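Local coordinates for protein exodeoxyribonuclease III (Methanosarcina mazei, PDB 5J8N) that probably cleaves DNA at abasic sites and trims double-stranded DNA from its 3' ends, as a magnesium-dependent nuclease of the AP/ExoA repair family, at residues Gly72-Glu83 / Leu98-Asn109. The protein carries 3 engineered substitutions. Residues are numbered along the deposited sequence; the frame is centred on the assembly and turned at random.
Sequences GTFSKNKPIKLE and LRTDYEDFVLLN
Tyr102 and Ser75 meet through their first torsions. Tyr102 CG stands anti to its carbonyl carbon (chi1 -61°), which swings the ring round so that its OH reaches Ser75. Ser75 OG is set between its own backbone N and carbonyl carbon (chi1 56°). Tyr102 OH donates to Ser75 OG at 2.8 Å. Ser75 OG in turn donates to Asn77 O at 2.7 Å, and this carbonyl also lies at the edge of the Tyr102 ring. This chain of bonds ties the turn after strand 71-75 to the hairpin of strands 97-101 and 106-111. Pro79 lies alongside Tyr102, with CG 4.0 Å from ring atom CE1.

Nearer Gly72, Asn109 ND2 donates to Thr73 OG1 at 3.1 Å, tilted from the amide plane. Asn109 OD1 accepts from Gln37. A water joins Thr73 OG1, Thr100 OG1 and Leu98 O, so it bridges the two sheets of the DNase I-like sandwich.

Strand 81-84 belongs to the second sheet and pairs antiparallel with 97-101. Glu83 and Arg99 exchange two backbone bonds, including Arg99 N to Glu83 O at 2.8 Å. On their face, the extended Arg99 grips Asp101 side-on. Arg99 NE meets Asp101 OD1 at 2.7 Å, nearly straight at 176°, and NH2 meets OD2. Glu83 OE1, over one guanidinium face, lies a long 3.7 Å from Arg99 NH1, a contact of charge alone. Lys81 is a further salt-bridge partner of Glu83. Tyr135 of helix 119-141 also binds NH1. A leucine in place of Arg99 would probably leave the Asp101 carboxylate without its two-nitrogen partner and free to turn. With Asp101 at its edge and Glu83 over a face, the guanidinium probably keeps its charge and its orientation.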
loop_
_atom_site.group_PDB
_atom_site.type_symbol
_atom_site.label_atom_id
_atom_site.label_comp_id
_atom_site.label_asym_id
_atom_site.label_seq_id
_atom_site.Cartn_x
_atom_site.Cartn_y
_atom_site.Cartn_z
ATOM N N GLY A 72 8.883 0.129 -3.102
ATOM C CA GLY A 72 9.667 -1.010 -3.584
ATOM C C GLY A 72 8.904 -2.300 -3.328
ATOM O O GLY A 72 8.047 -2.385 -2.429
ATOM N N THR A 73 9.235 -3.291 -4.135
ATOM C CA THR A 73 8.634 -4.622 -4.053
ATOM C C THR A 73 9.732 -5.646 -4.081
ATOM O O THR A 73 10.583 -5.668 -4.945
ATOM C CB THR A 73 7.691 -4.853 -5.239
ATOM O OG1 THR A 73 6.610 -3.942 -5.109
ATOM C CG2 THR A 73 7.142 -6.291 -5.280
ATOM N N PHE A 74 9.684 -6.529 -3.086
ATOM C CA PHE A 74 10.503 -7.744 -3.019
ATOM C C PHE A 74 9.659 -8.961 -3.310
ATOM O O PHE A 74 8.553 -9.067 -2.787
ATOM C CB PHE A 74 11.082 -7.925 -1.606
ATOM C CG PHE A 74 11.947 -6.804 -1.137
ATOM C CD1 PHE A 74 11.372 -5.642 -0.579
ATOM C CD2 PHE A 74 13.320 -6.923 -1.203
ATOM C CE1 PHE A 74 12.196 -4.607 -0.098
ATOM C CE2 PHE A 74 14.154 -5.896 -0.751
ATOM C CZ PHE A 74 13.560 -4.747 -0.190
ATOM N N SER A 75 10.169 -9.911 -4.089
ATOM C CA SER A 75 9.400 -11.139 -4.303
ATOM C C SER A 75 10.333 -12.293 -4.492
ATOM O O SER A 75 11.401 -12.217 -5.119
ATOM C CB SER A 75 8.392 -11.026 -5.488
ATOM O OG SER A 75 9.034 -10.664 -6.673
ATOM N N LYS A 76 9.878 -13.446 -4.004
ATOM C CA LYS A 76 10.648 -14.666 -4.199
ATOM C C LYS A 76 10.686 -15.086 -5.675
ATOM O O LYS A 76 11.704 -15.610 -6.130
ATOM C CB LYS A 76 10.075 -15.827 -3.343
ATOM C CG LYS A 76 10.201 -15.547 -1.851
ATOM C CD LYS A 76 9.810 -16.789 -1.018
ATOM C CE LYS A 76 9.891 -16.496 0.473
ATOM N NZ LYS A 76 9.722 -17.784 1.239
ATOM N N ASN A 77 9.585 -14.847 -6.383
ATOM C CA ASN A 77 9.498 -15.138 -7.820
ATOM C C ASN A 77 9.817 -13.887 -8.652
ATOM O O ASN A 77 9.470 -12.779 -8.251
ATOM C CB ASN A 77 8.106 -15.645 -8.180
ATOM C CG ASN A 77 7.829 -17.053 -7.635
ATOM O OD1 ASN A 77 8.744 -17.825 -7.383
ATOM N ND2 ASN A 77 6.562 -17.361 -7.464
ATOM N N LYS A 78 10.431 -14.103 -9.816
ATOM C CA LYS A 78 10.761 -12.989 -10.706
ATOM C C LYS A 78 9.497 -12.552 -11.430
ATOM O O LYS A 78 8.804 -13.366 -11.998
ATOM C CB LYS A 78 11.831 -13.386 -11.733
ATOM C CG LYS A 78 12.312 -12.173 -12.541
ATOM C CD LYS A 78 13.097 -12.577 -13.786
ATOM C CE LYS A 78 14.378 -13.250 -13.414
ATOM N NZ LYS A 78 15.226 -13.375 -14.646
ATOM N N PRO A 79 9.204 -11.258 -11.382
ATOM C CA PRO A 79 8.083 -10.779 -12.183
ATOM C C PRO A 79 8.250 -11.035 -13.654
ATOM O O PRO A 79 9.372 -11.024 -14.162
ATOM C CB PRO A 79 8.106 -9.265 -11.981
ATOM C CG PRO A 79 8.955 -9.012 -10.787
ATOM C CD PRO A 79 9.890 -10.172 -10.667
ATOM N N ILE A 80 7.141 -11.195 -14.364
ATOM C CA ILE A 80 7.194 -11.272 -15.817
ATOM C C ILE A 80 7.124 -9.912 -16.507
ATOM O O ILE A 80 7.364 -9.831 -17.703
ATOM C CB ILE A 80 6.074 -12.185 -16.396
ATOM C CG1 ILE A 80 4.701 -11.629 -16.081
ATOM C CG2 ILE A 80 6.143 -13.583 -15.762
ATOM C CD1 ILE A 80 3.570 -12.586 -16.618
ATOM N N LYS A 81 6.806 -8.864 -15.757
ATOM C CA LYS A 81 6.766 -7.469 -16.276
ATOM C C LYS A 81 6.942 -6.550 -15.094
ATOM O O LYS A 81 6.441 -6.813 -13.990
ATOM C CB LYS A 81 5.425 -7.186 -16.983
ATOM C CG LYS A 81 5.369 -5.875 -17.749
ATOM C CD LYS A 81 4.049 -5.747 -18.582
ATOM C CE LYS A 81 4.385 -5.267 -19.994
ATOM N NZ LYS A 81 5.162 -3.976 -19.993
ATOM N N LEU A 82 7.658 -5.465 -15.360
ATOM C CA LEU A 82 7.984 -4.458 -14.369
ATOM C C LEU A 82 7.668 -3.100 -15.000
ATOM O O LEU A 82 8.214 -2.816 -16.086
ATOM C CB LEU A 82 9.486 -4.558 -13.988
ATOM C CG LEU A 82 10.040 -3.381 -13.178
ATOM C CD1 LEU A 82 9.438 -3.388 -11.777
ATOM C CD2 LEU A 82 11.539 -3.589 -13.154
ATOM N N GLU A 83 6.844 -2.283 -14.333
ATOM C CA GLU A 83 6.601 -0.932 -14.829
ATOM C C GLU A 83 6.596 0.041 -13.681
ATOM O O GLU A 83 5.905 -0.172 -12.666
ATOM C CB GLU A 83 5.273 -0.835 -15.613
ATOM C CG GLU A 83 5.269 -1.752 -16.796
ATOM C CD GLU A 83 4.083 -1.544 -17.716
ATOM O OE1 GLU A 83 3.236 -0.694 -17.415
ATOM O OE2 GLU A 83 4.018 -2.225 -18.752
ATOM N N LEU A 98 4.443 1.290 -8.416
ATOM C CA LEU A 98 5.290 0.225 -8.980
ATOM C C LEU A 98 4.468 -1.001 -9.314
ATOM O O LEU A 98 3.827 -1.598 -8.412
ATOM C CB LEU A 98 6.410 -0.095 -7.962
ATOM C CG LEU A 98 7.351 -1.213 -8.352
ATOM C CD1 LEU A 98 8.089 -0.804 -9.537
ATOM C CD2 LEU A 98 8.332 -1.503 -7.185
ATOM N N ARG A 99 4.470 -1.375 -10.582
ATOM C CA ARG A 99 3.761 -2.552 -11.087
ATOM C C ARG A 99 4.713 -3.694 -11.313
ATOM O O ARG A 99 5.747 -3.563 -11.999
ATOM C CB ARG A 99 3.031 -2.184 -12.369
ATOM C CG ARG A 99 2.459 -3.390 -13.094
ATOM C CD ARG A 99 1.681 -2.959 -14.316
ATOM N NE ARG A 99 1.305 -4.121 -15.134
ATOM C CZ ARG A 99 0.698 -4.019 -16.282
ATOM N NH1 ARG A 99 0.335 -2.858 -16.750
ATOM N NH2 ARG A 99 0.451 -5.134 -16.970
ATOM N N THR A 100 4.365 -4.857 -10.771
ATOM C CA THR A 100 5.073 -6.101 -11.057
ATOM C C THR A 100 4.028 -7.155 -11.406
ATOM O O THR A 100 3.146 -7.429 -10.584
ATOM C CB THR A 100 5.927 -6.565 -9.835
ATOM O OG1 THR A 100 5.092 -6.573 -8.675
ATOM C CG2 THR A 100 7.107 -5.630 -9.609
ATOM N N ASP A 101 4.137 -7.761 -12.577
ATOM C CA ASP A 101 3.185 -8.807 -12.997
ATOM C C ASP A 101 3.755 -10.137 -12.616
ATOM O O ASP A 101 4.951 -10.389 -12.854
ATOM C CB ASP A 101 2.933 -8.768 -14.506
ATOM C CG ASP A 101 2.231 -7.497 -14.956
ATOM O OD1 ASP A 101 2.012 -6.574 -14.148
ATOM O OD2 ASP A 101 1.833 -7.488 -16.123
ATOM N N TYR A 102 2.887 -11.019 -12.115
ATOM C CA TYR A 102 3.265 -12.425 -11.903
ATOM C C TYR A 102 2.395 -13.319 -12.771
ATOM O O TYR A 102 1.466 -12.840 -13.458
ATOM C CB TYR A 102 3.162 -12.777 -10.419
ATOM C CG TYR A 102 4.087 -11.911 -9.621
ATOM C CD1 TYR A 102 5.456 -12.227 -9.522
ATOM C CD2 TYR A 102 3.631 -10.742 -9.014
ATOM C CE1 TYR A 102 6.343 -11.366 -8.856
ATOM C CE2 TYR A 102 4.502 -9.889 -8.328
ATOM C CZ TYR A 102 5.855 -10.221 -8.249
ATOM O OH TYR A 102 6.737 -9.362 -7.625
ATOM N N GLU A 103 2.688 -14.633 -12.801
ATOM C CA GLU A 103 1.914 -15.490 -13.685
ATOM C C GLU A 103 0.439 -15.443 -13.318
ATOM O O GLU A 103 -0.382 -15.507 -14.218
ATOM C CB GLU A 103 2.395 -16.953 -13.631
ATOM C CG GLU A 103 3.820 -17.184 -14.107
ATOM C CD GLU A 103 3.995 -16.980 -15.598
ATOM O OE1 GLU A 103 2.985 -16.757 -16.305
ATOM O OE2 GLU A 103 5.158 -17.019 -16.060
ATOM N N ASP A 104 0.121 -15.291 -12.039
ATOM C CA ASP A 104 -1.267 -15.414 -11.599
ATOM C C ASP A 104 -1.997 -14.094 -11.364
ATOM O O ASP A 104 -3.227 -14.091 -11.193
ATOM C CB ASP A 104 -1.324 -16.231 -10.307
ATOM C CG ASP A 104 -0.919 -17.691 -10.520
ATOM O OD1 ASP A 104 -1.651 -18.371 -11.257
ATOM O OD2 ASP A 104 0.117 -18.086 -9.937
ATOM N N PHE A 105 -1.299 -12.961 -11.380
ATOM C CA PHE A 105 -1.960 -11.695 -11.133
ATOM C C PHE A 105 -1.002 -10.565 -11.378
ATOM O O PHE A 105 0.223 -10.774 -11.392
ATOM C CB PHE A 105 -2.502 -11.584 -9.678
ATOM C CG PHE A 105 -1.436 -11.748 -8.593
ATOM C CD1 PHE A 105 -1.095 -13.023 -8.168
ATOM C CD2 PHE A 105 -0.792 -10.653 -8.052
ATOM C CE1 PHE A 105 -0.119 -13.196 -7.188
ATOM C CE2 PHE A 105 0.174 -10.822 -7.036
ATOM C CZ PHE A 105 0.513 -12.082 -6.613
ATOM N N VAL A 106 -1.569 -9.380 -11.525
ATOM C CA VAL A 106 -0.840 -8.119 -11.601
ATOM C C VAL A 106 -0.812 -7.463 -10.216
ATOM O O VAL A 106 -1.887 -7.318 -9.615
ATOM C CB VAL A 106 -1.503 -7.163 -12.582
ATOM C CG1 VAL A 106 -0.839 -5.786 -12.577
ATOM C CG2 VAL A 106 -1.495 -7.769 -14.029
ATOM N N LEU A 107 0.369 -7.050 -9.738
ATOM C CA LEU A 107 0.486 -6.369 -8.465
ATOM C C LEU A 107 0.826 -4.906 -8.646
ATOM O O LEU A 107 1.823 -4.573 -9.310
ATOM C CB LEU A 107 1.567 -7.017 -7.636
ATOM C CG LEU A 107 1.862 -6.371 -6.290
ATOM C CD1 LEU A 107 0.657 -6.412 -5.307
ATOM C CD2 LEU A 107 3.061 -7.091 -5.611
ATOM N N LEU A 108 -0.001 -4.042 -8.077
ATOM C CA LEU A 108 0.279 -2.593 -8.071
ATOM C C LEU A 108 0.578 -2.188 -6.646
ATOM O O LEU A 108 -0.290 -2.344 -5.771
ATOM C CB LEU A 108 -0.925 -1.786 -8.615
ATOM C CG LEU A 108 -1.456 -2.255 -9.997
ATOM C CD1 LEU A 108 -2.619 -1.351 -10.406
ATOM C CD2 LEU A 108 -0.349 -2.312 -11.071
ATOM N N ASN A 109 1.770 -1.659 -6.415
ATOM C CA ASN A 109 2.224 -1.216 -5.114
ATOM C C ASN A 109 2.231 0.315 -5.111
ATOM O O ASN A 109 2.943 0.907 -5.928
ATOM C CB ASN A 109 3.616 -1.796 -4.883
ATOM C CG ASN A 109 4.252 -1.316 -3.577
ATOM O OD1 ASN A 109 3.539 -0.785 -2.729
ATOM N ND2 ASN A 109 5.562 -1.565 -3.383
HETATM O O HOH W 1 4.824 -4.091 -7.212
#